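Local coordinates for uncharacterized protein Atu2773 (Agrobacterium tumefaciens, PDB 2QV5), which is of unknown function but belongs to the divergent polysaccharide deacetylase family, and so may act on a carbohydrate substrate, at residues G29-I34 against E240-S245; D52-V57 against W230-G235; L84-E89 against H117-K122. All blocks are in the same frame, centred on the assembly; numbering follows the deposited sequence.

Contact 1: G29-I34 against E240-S245; sequences GTRVAI and EIVGVS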
loop_
_atom_site.group_PDB
_atom_site.type_symbol
_atom_site.label_atom_id
_atom_site.label_comp_id
_atom_site.label_asym_id
_atom_site.label_seq_id
_atom_site.Cartn_x
_atom_site.Cartn_y
_atom_site.Cartn_z
ATOM N N GLY A 29 19.071 -1.979 -12.760
ATOM C CA GLY A 29 19.601 -2.533 -11.510
ATOM C C GLY A 29 18.499 -3.058 -10.615
ATOM O O GLY A 29 17.318 -2.887 -10.916
ATOM N N THR A 30 18.889 -3.680 -9.507
ATOM C CA THR A 30 17.944 -4.238 -8.530
ATOM C C THR A 30 17.123 -3.106 -7.892
ATOM O O THR A 30 17.680 -2.090 -7.484
ATOM C CB THR A 30 18.714 -5.012 -7.414
ATOM O OG1 THR A 30 19.449 -6.106 -7.986
ATOM C CG2 THR A 30 17.778 -5.535 -6.339
ATOM N N ARG A 31 15.801 -3.265 -7.825
ATOM C CA ARG A 31 14.967 -2.238 -7.200
ATOM C C ARG A 31 14.096 -2.852 -6.123
ATOM O O ARG A 31 13.691 -4.010 -6.240
ATOM C CB ARG A 31 14.070 -1.560 -8.233
ATOM C CG ARG A 31 14.777 -0.744 -9.291
ATOM C CD ARG A 31 13.769 -0.162 -10.265
ATOM N NE ARG A 31 13.103 -1.205 -11.053
ATOM C CZ ARG A 31 12.013 -1.011 -11.796
ATOM N NH1 ARG A 31 11.459 0.186 -11.869
ATOM N NH2 ARG A 31 11.463 -2.018 -12.458
ATOM N N VAL A 32 13.814 -2.078 -5.077
ATOM C CA VAL A 32 12.989 -2.556 -3.967
ATOM C C VAL A 32 11.989 -1.454 -3.619
ATOM O O VAL A 32 12.381 -0.295 -3.547
ATOM C CB VAL A 32 13.878 -2.885 -2.717
ATOM C CG1 VAL A 32 13.072 -2.914 -1.425
ATOM C CG2 VAL A 32 14.617 -4.224 -2.888
ATOM N N ALA A 33 10.713 -1.799 -3.433
ATOM C CA ALA A 33 9.755 -0.882 -2.794
ATOM C C ALA A 33 9.431 -1.434 -1.416
ATOM O O ALA A 33 9.375 -2.645 -1.226
ATOM C CB ALA A 33 8.470 -0.720 -3.612
ATOM N N ILE A 34 9.267 -0.544 -0.444
ATOM C CA ILE A 34 8.860 -0.948 0.911
ATOM C C ILE A 34 7.708 -0.047 1.297
ATOM O O ILE A 34 7.828 1.176 1.193
ATOM C CB ILE A 34 9.998 -0.812 1.969
ATOM C CG1 ILE A 34 11.122 -1.824 1.719
ATOM C CG2 ILE A 34 9.435 -1.004 3.402
ATOM C CD1 ILE A 34 12.476 -1.385 2.265
ATOM N N GLU A 240 18.344 0.190 -5.489
ATOM C CA GLU A 240 17.605 1.446 -5.440
ATOM C C GLU A 240 16.225 1.227 -4.808
ATOM O O GLU A 240 15.445 0.391 -5.273
ATOM C CB GLU A 240 17.479 2.076 -6.837
ATOM C CG GLU A 240 16.772 3.451 -6.822
ATOM C CD GLU A 240 16.914 4.254 -8.110
ATOM O OE1 GLU A 240 17.488 3.738 -9.093
ATOM O OE2 GLU A 240 16.461 5.429 -8.129
ATOM N N ILE A 241 15.922 1.971 -3.745
ATOM C CA ILE A 241 14.550 1.961 -3.183
ATOM C C ILE A 241 13.663 2.931 -3.970
ATOM O O ILE A 241 13.978 4.116 -4.085
ATOM C CB ILE A 241 14.521 2.311 -1.664
ATOM C CG1 ILE A 241 15.646 1.574 -0.896
ATOM C CG2 ILE A 241 13.111 2.081 -1.070
ATOM C CD1 ILE A 241 15.485 0.072 -0.786
ATOM N N VAL A 242 12.590 2.413 -4.554
ATOM C CA VAL A 242 11.716 3.213 -5.401
ATOM C C VAL A 242 10.288 3.163 -4.867
ATOM O O VAL A 242 9.944 2.251 -4.116
ATOM C CB VAL A 242 11.751 2.734 -6.883
ATOM C CG1 VAL A 242 13.182 2.765 -7.429
ATOM C CG2 VAL A 242 11.169 1.323 -7.037
ATOM N N GLY A 243 9.466 4.139 -5.242
ATOM C CA GLY A 243 8.024 4.090 -4.934
ATOM C C GLY A 243 7.364 2.864 -5.548
ATOM O O GLY A 243 7.836 2.346 -6.568
ATOM N N VAL A 244 6.289 2.387 -4.918
ATOM C CA VAL A 244 5.519 1.229 -5.408
ATOM C C VAL A 244 5.090 1.359 -6.874
ATOM O O VAL A 244 5.165 0.381 -7.624
ATOM C CB VAL A 244 4.295 0.929 -4.496
ATOM C CG1 VAL A 244 3.255 0.070 -5.197
ATOM C CG2 VAL A 244 4.766 0.211 -3.259
ATOM N N SER A 245 4.663 2.561 -7.273
ATOM C CA SER A 245 4.239 2.824 -8.654
ATOM C C SER A 245 5.302 2.479 -9.691
ATOM O O SER A 245 4.975 2.075 -10.808
ATOM C CB SER A 245 3.818 4.282 -8.831
ATOM O OG SER A 245 3.434 4.515 -10.171
HETATM O O HOH W 1 9.089 2.428 -1.556
#

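Contact 2: D52-V57 against W230-G235; sequences DLPPEV and WSREAG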
loop_
_atom_site.group_PDB
_atom_site.type_symbol
_atom_site.label_atom_id
_atom_site.label_comp_id
_atom_site.label_asym_id
_atom_site.label_seq_id
_atom_site.Cartn_x
_atom_site.Cartn_y
_atom_site.Cartn_z
ATOM N N ASP A 52 11.523 9.456 10.751
ATOM C CA ASP A 52 12.613 8.485 10.604
ATOM C C ASP A 52 12.811 7.822 9.240
ATOM O O ASP A 52 13.948 7.519 8.869
ATOM C CB ASP A 52 12.508 7.388 11.669
ATOM C CG ASP A 52 12.749 7.899 13.079
ATOM O OD1 ASP A 52 13.158 9.070 13.253
ATOM O OD2 ASP A 52 12.512 7.115 14.021
ATOM N N LEU A 53 11.727 7.547 8.516
ATOM C CA LEU A 53 11.849 6.824 7.246
ATOM C C LEU A 53 12.343 7.776 6.158
ATOM O O LEU A 53 11.898 8.911 6.105
ATOM C CB LEU A 53 10.520 6.169 6.834
ATOM C CG LEU A 53 9.973 5.115 7.814
ATOM C CD1 LEU A 53 8.481 4.906 7.648
ATOM C CD2 LEU A 53 10.706 3.792 7.682
ATOM N N PRO A 54 13.287 7.322 5.311
ATOM C CA PRO A 54 13.668 8.117 4.141
ATOM C C PRO A 54 12.507 8.202 3.138
ATOM O O PRO A 54 11.641 7.305 3.126
ATOM C CB PRO A 54 14.854 7.335 3.563
ATOM C CG PRO A 54 14.635 5.946 4.018
ATOM C CD PRO A 54 14.075 6.078 5.395
ATOM N N PRO A 55 12.460 9.285 2.326
ATOM C CA PRO A 55 11.341 9.546 1.396
ATOM C C PRO A 55 11.085 8.466 0.342
ATOM O O PRO A 55 10.045 8.479 -0.311
ATOM C CB PRO A 55 11.749 10.844 0.699
ATOM C CG PRO A 55 13.180 11.025 0.973
ATOM C CD PRO A 55 13.450 10.374 2.295
ATOM N N GLU A 56 12.038 7.557 0.181
ATOM C CA GLU A 56 11.933 6.474 -0.794
ATOM C C GLU A 56 10.977 5.390 -0.311
ATOM O O GLU A 56 10.519 4.583 -1.100
ATOM C CB GLU A 56 13.308 5.867 -1.060
ATOM C CG GLU A 56 14.242 6.745 -1.903
ATOM C CD GLU A 56 15.056 7.744 -1.070
ATOM O OE1 GLU A 56 14.851 7.836 0.166
ATOM O OE2 GLU A 56 15.902 8.446 -1.665
ATOM N N VAL A 57 10.706 5.373 0.993
ATOM C CA VAL A 57 9.769 4.429 1.587
ATOM C C VAL A 57 8.347 4.911 1.321
ATOM O O VAL A 57 7.978 6.052 1.645
ATOM C CB VAL A 57 10.046 4.249 3.096
ATOM C CG1 VAL A 57 9.009 3.324 3.764
ATOM C CG2 VAL A 57 11.452 3.693 3.307
ATOM N N TRP A 230 18.012 0.032 7.160
ATOM C CA TRP A 230 18.232 -0.813 5.983
ATOM C C TRP A 230 18.101 -0.037 4.650
ATOM O O TRP A 230 18.959 -0.177 3.767
ATOM C CB TRP A 230 17.278 -2.015 6.012
ATOM C CG TRP A 230 17.587 -3.076 4.980
ATOM C CD1 TRP A 230 18.394 -4.162 5.138
ATOM C CD2 TRP A 230 17.092 -3.133 3.635
ATOM N NE1 TRP A 230 18.435 -4.894 3.975
ATOM C CE2 TRP A 230 17.645 -4.282 3.036
ATOM C CE3 TRP A 230 16.233 -2.324 2.879
ATOM C CZ2 TRP A 230 17.369 -4.647 1.709
ATOM C CZ3 TRP A 230 15.964 -2.681 1.557
ATOM C CH2 TRP A 230 16.530 -3.837 0.989
ATOM N N SER A 231 17.049 0.785 4.525
ATOM C CA SER A 231 16.813 1.536 3.290
ATOM C C SER A 231 17.890 2.590 3.038
ATOM O O SER A 231 18.230 2.860 1.883
ATOM C CB SER A 231 15.408 2.158 3.259
ATOM O OG SER A 231 15.132 2.874 4.447
ATOM N N ARG A 232 18.431 3.166 4.115
ATOM C CA ARG A 232 19.540 4.138 4.006
ATOM C C ARG A 232 20.855 3.488 3.572
ATOM O O ARG A 232 21.707 4.143 2.966
ATOM C CB ARG A 232 19.737 4.885 5.321
ATOM C CG ARG A 232 18.711 5.976 5.557
ATOM C CD ARG A 232 18.780 6.503 6.980
ATOM N NE ARG A 232 17.506 7.086 7.386
ATOM C CZ ARG A 232 17.111 8.323 7.090
ATOM N NH1 ARG A 232 17.893 9.135 6.386
ATOM N NH2 ARG A 232 15.925 8.754 7.499
ATOM N N GLU A 233 21.003 2.200 3.868
ATOM C CA GLU A 233 22.227 1.452 3.555
ATOM C C GLU A 233 22.154 0.598 2.279
ATOM O O GLU A 233 23.170 0.062 1.829
ATOM C CB GLU A 233 22.623 0.596 4.753
ATOM C CG GLU A 233 23.037 1.419 5.973
ATOM C CD GLU A 233 23.356 0.560 7.196
ATOM O OE1 GLU A 233 23.260 -0.684 7.108
ATOM O OE2 GLU A 233 23.707 1.136 8.250
ATOM N N ALA A 234 20.959 0.509 1.691
ATOM C CA ALA A 234 20.688 -0.362 0.535
ATOM C C ALA A 234 21.492 -0.005 -0.713
ATOM O O ALA A 234 21.906 -0.898 -1.451
ATOM C CB ALA A 234 19.194 -0.379 0.211
ATOM N N GLY A 235 21.707 1.292 -0.938
ATOM C CA GLY A 235 22.485 1.787 -2.079
ATOM C C GLY A 235 23.896 1.241 -2.206
ATOM O O GLY A 235 24.384 1.018 -3.319
#

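Contact 3: L84-E89 against H117-K122; sequences LQIPLE and HRSMAK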
loop_
_atom_site.group_PDB
_atom_site.type_symbol
_atom_site.label_atom_id
_atom_site.label_comp_id
_atom_site.label_asym_id
_atom_site.label_seq_id
_atom_site.Cartn_x
_atom_site.Cartn_y
_atom_site.Cartn_z
ATOM N N LEU A 84 -3.384 4.554 -0.176
ATOM C CA LEU A 84 -4.538 4.520 0.719
ATOM C C LEU A 84 -4.888 3.080 1.111
ATOM O O LEU A 84 -5.126 2.258 0.246
ATOM C CB LEU A 84 -5.749 5.148 0.028
ATOM C CG LEU A 84 -7.048 5.244 0.835
ATOM C CD1 LEU A 84 -6.854 6.024 2.150
ATOM C CD2 LEU A 84 -8.092 5.881 -0.036
ATOM N N GLN A 85 -4.932 2.785 2.407
ATOM C CA GLN A 85 -5.342 1.443 2.860
ATOM C C GLN A 85 -6.851 1.344 3.041
ATOM O O GLN A 85 -7.434 2.076 3.842
ATOM C CB GLN A 85 -4.670 1.055 4.167
ATOM C CG GLN A 85 -3.225 0.706 4.052
ATOM C CD GLN A 85 -2.551 0.557 5.405
ATOM O OE1 GLN A 85 -2.381 1.531 6.135
ATOM N NE2 GLN A 85 -2.151 -0.665 5.737
ATOM N N ILE A 86 -7.465 0.412 2.324
ATOM C CA ILE A 86 -8.907 0.224 2.346
ATOM C C ILE A 86 -9.284 -0.971 3.220
ATOM O O ILE A 86 -8.838 -2.086 2.957
ATOM C CB ILE A 86 -9.445 0.014 0.910
ATOM C CG1 ILE A 86 -9.079 1.209 0.027
ATOM C CG2 ILE A 86 -10.958 -0.208 0.913
ATOM C CD1 ILE A 86 -9.723 2.497 0.479
ATOM N N PRO A 87 -10.106 -0.744 4.263
ATOM C CA PRO A 87 -10.550 -1.851 5.124
ATOM C C PRO A 87 -11.456 -2.848 4.380
ATOM O O PRO A 87 -12.471 -2.454 3.814
ATOM C CB PRO A 87 -11.316 -1.140 6.252
ATOM C CG PRO A 87 -11.722 0.164 5.696
ATOM C CD PRO A 87 -10.663 0.551 4.695
ATOM N N LEU A 88 -11.062 -4.122 4.371
ATOM C CA LEU A 88 -11.813 -5.186 3.694
ATOM C C LEU A 88 -12.136 -6.325 4.661
ATOM O O LEU A 88 -11.408 -6.532 5.628
ATOM C CB LEU A 88 -11.035 -5.732 2.497
ATOM C CG LEU A 88 -10.555 -4.828 1.355
ATOM C CD1 LEU A 88 -9.836 -5.706 0.345
ATOM C CD2 LEU A 88 -11.700 -4.103 0.677
ATOM N N GLU A 89 -13.216 -7.063 4.393
ATOM C CA GLU A 89 -13.742 -8.049 5.358
ATOM C C GLU A 89 -12.770 -9.193 5.634
ATOM O O GLU A 89 -12.412 -9.931 4.717
ATOM C CB GLU A 89 -15.084 -8.619 4.901
ATOM C CG GLU A 89 -15.834 -9.385 5.993
ATOM C CD GLU A 89 -16.990 -10.207 5.454
ATOM O OE1 GLU A 89 -17.551 -9.837 4.402
ATOM O OE2 GLU A 89 -17.341 -11.228 6.085
ATOM N N HIS A 117 -15.673 4.856 -1.816
ATOM C CA HIS A 117 -15.646 6.285 -2.135
ATOM C C HIS A 117 -15.510 7.169 -0.906
ATOM O O HIS A 117 -14.856 8.212 -0.961
ATOM C CB HIS A 117 -16.897 6.665 -2.927
ATOM C CG HIS A 117 -16.888 6.185 -4.343
ATOM N ND1 HIS A 117 -17.901 6.477 -5.231
ATOM C CD2 HIS A 117 -15.984 5.447 -5.033
ATOM C CE1 HIS A 117 -17.628 5.932 -6.403
ATOM N NE2 HIS A 117 -16.473 5.297 -6.308
ATOM N N ARG A 118 -16.119 6.760 0.203
ATOM C CA ARG A 118 -15.953 7.483 1.451
ATOM C C ARG A 118 -14.497 7.471 1.925
ATOM O O ARG A 118 -13.981 8.502 2.335
ATOM C CB ARG A 118 -16.885 6.931 2.531
ATOM C CG ARG A 118 -18.332 7.354 2.334
ATOM C CD ARG A 118 -19.130 7.226 3.620
ATOM N NE ARG A 118 -19.430 5.842 4.006
ATOM C CZ ARG A 118 -20.367 5.069 3.453
ATOM N NH1 ARG A 118 -21.122 5.507 2.450
ATOM N NH2 ARG A 118 -20.550 3.839 3.911
ATOM N N SER A 119 -13.839 6.315 1.848
ATOM C CA SER A 119 -12.413 6.218 2.200
ATOM C C SER A 119 -11.519 7.021 1.251
ATOM O O SER A 119 -10.620 7.738 1.707
ATOM C CB SER A 119 -11.963 4.766 2.214
ATOM O OG SER A 119 -12.498 4.076 3.331
ATOM N N MET A 120 -11.794 6.904 -0.053
ATOM C CA MET A 120 -11.044 7.560 -1.135
ATOM C C MET A 120 -10.954 9.075 -0.976
ATOM O O MET A 120 -9.973 9.698 -1.362
ATOM C CB MET A 120 -11.669 7.225 -2.503
ATOM C CG MET A 120 -11.267 5.892 -3.122
ATOM S SD MET A 120 -11.918 5.678 -4.812
ATOM C CE MET A 120 -11.049 4.186 -5.279
ATOM N N ALA A 121 -11.998 9.658 -0.395
ATOM C CA ALA A 121 -12.116 11.105 -0.277
ATOM C C ALA A 121 -11.377 11.679 0.930
ATOM O O ALA A 121 -11.278 12.900 1.077
ATOM C CB ALA A 121 -13.607 11.490 -0.231
ATOM N N LYS A 122 -10.841 10.813 1.787
ATOM C CA LYS A 122 -10.230 11.274 3.039
ATOM C C LYS A 122 -8.829 11.859 2.909
ATOM O O LYS A 122 -8.417 12.672 3.739
ATOM C CB LYS A 122 -10.268 10.169 4.086
ATOM C CG LYS A 122 -11.653 10.002 4.693
ATOM C CD LYS A 122 -11.694 8.808 5.598
ATOM C CE LYS A 122 -13.070 8.645 6.214
ATOM N NZ LYS A 122 -13.113 7.399 7.025
#

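Contact 1: G29-I34 against E240-S245
Val32 and Ile241 lie side by side on one face of a parallel pair of strands, an example of how a short C-terminal strand is zipped onto the first strand of an alpha/beta sheet. Ile241 turns CG1 to a position opposite its own carbonyl carbon (chi1 -44°), and a second bend at chi2 folds Ile241 CD1 back to within 3.9 Å of Val32 CB; Val32 CG1 meets the same methyl. The backbone beneath is joined in the staggered manner of parallel strands. Glu240 N donates to Thr30 O at 3.1 Å, Val32 N returns a bond to Glu240 O at 3.0 Å, and Val242 N reaches Val32 O at 2.9 Å. Val32 thus uses both its N-H and its carbonyl on segment 240-245. Ile241 CA comes 3.2 Å from Val32 O, a CA-H...O contact.

On the other face stand Arg31 and Glu240. With CG anti to the carbonyl carbon (chi1 -66°) and chi2 extended, Arg31 CD comes 4.1 Å from Val242 CG1; the bend at chi3 (-66°) then turns the guanidinium, which has a cation-pi contact with Trp24. The extended Glu240 chain diverges from the arginine, and OE1 is hydrogen-bonded to Ser25 OG. From Val242 on, the two chains part: a water accepts from Ile34 N and donates to Val242 O, while Ala33 CB packs on Val244 CG2 at 3.8 Å near the short helix 244-247.

Strand 30-39 also pairs with strands 58-62 and 212-218, the backbone of Arg31 and Ala33 bonding to the latter. Helix 193-210 covers Val32 through Leu203 and Ala207, Trp230 of helix 221-233 packs on Ile241, and Leu247 of helix 244-247 touches Arg31, Ala33 and Val242.

Contact 2: D52-V57 against W230-G235
Arg232 sets one face of its guanidinium over the Pro54 ring, joining the C-terminal part of helix 221-233 to the turn between helix 43-52 and strand 58-62 in this alpha/beta fold. The turn is a type I beta turn from Pro54 to Val57, closed by Val57 N bonding to Pro54 O. Pro54 illustrates how one ring can pack against two successive residues of a helix. It crosses the arginine chain at a slant, with Pro54 CB 4.3 Å above the centre of the Arg232 guanidinium plane and CD over the same flat group. Pro54 CG instead faces Ser231 OG, which Val57 CG2 also approaches, at 3.9 Å from Ser231 OG. In the conformer described, Ser231 OG sits between its own backbone N and carbonyl carbon (chi1 50°), where Ile227 O is its main hydrogen-bond partner and Ser228 O lies within reach as an alternative. The arginine chain runs extended from CG to NE, carrying its end past the proline to the last turn of helix 43-52. There Arg232 NH2 donates to Asp52 O at 2.7 Å, with the oxygen in the guanidinium plane but the nitrogen lifted 44° out of the carbonyl plane.

Contact 3: L84-E89 against H117-K122
Leu84 rests its CD2 methyl on the backbone of helix 109-120, with Leu84 CD2 3.6 Å from Met120 CA and equally close to Ser119 O. This is a case of a strand meeting a helix through methyl groups packed on a small residue and the main chain beside it. The leucine CG stands anti to the backbone N (chi1 -178°), beside the carbonyl carbon, and chi2 (57°) then sets the CD2 branch on the helix. Contact with the methionine side chain is looser, at 4.4 Å from Leu84 CD2 to Met120 CG, and the methionine side chain also touches Asp150 and Ile151 of helix 141-153.

Two residues along the strand, Ile86 approaches the same helix by its tip. Both chi1 and chi2 are near -60°, a bend that swings Ile86 CD1 round to Ser119 CB at 3.6 Å. Pro87 adds a marginal contact, Pro87 CD lying 4.2 Å from Ser119 OG. Ser119, small and directed at the strand, is thus met by Leu84 at its carbonyl and by Ile86 at its CB; the two segments meet by packing, without a hydrogen bond between them.

The pair belongs to the beta-alpha-beta unit of strand 82-88, helix 109-120 and strand 128-131. Within the sheet, Leu84 and Ile86 form backbone hydrogen bonds with the 128-131 side, and Gln85 with Phe61 of strand 58-62, placing strand 82-88 between these neighbours while helix 109-120 packs against it.

How the contacts relate
Along the chain the three contacts enclose one another: 84-89 with 117-122 falls between the segments of contact 2, which in turn fall between those of contact 1. Contacts 1 and 2 are neighbours, their centres about 10 Å apart, and touch where Trp230 and Glu56 meet Ile241 and where Val57 meets Ile34; helix 221-233 and strand 239-241 are consecutive elements of the chain. Contact 3 lies across the chain's centre, its own centre about 25 Å from that of contact 1 and 27 Å from that of contact 2, yet contacts 1 and 3 reach the same parallel sheet. The C-terminal elements are thereby returned to the beginning of the fold, while a local crossover builds the far side.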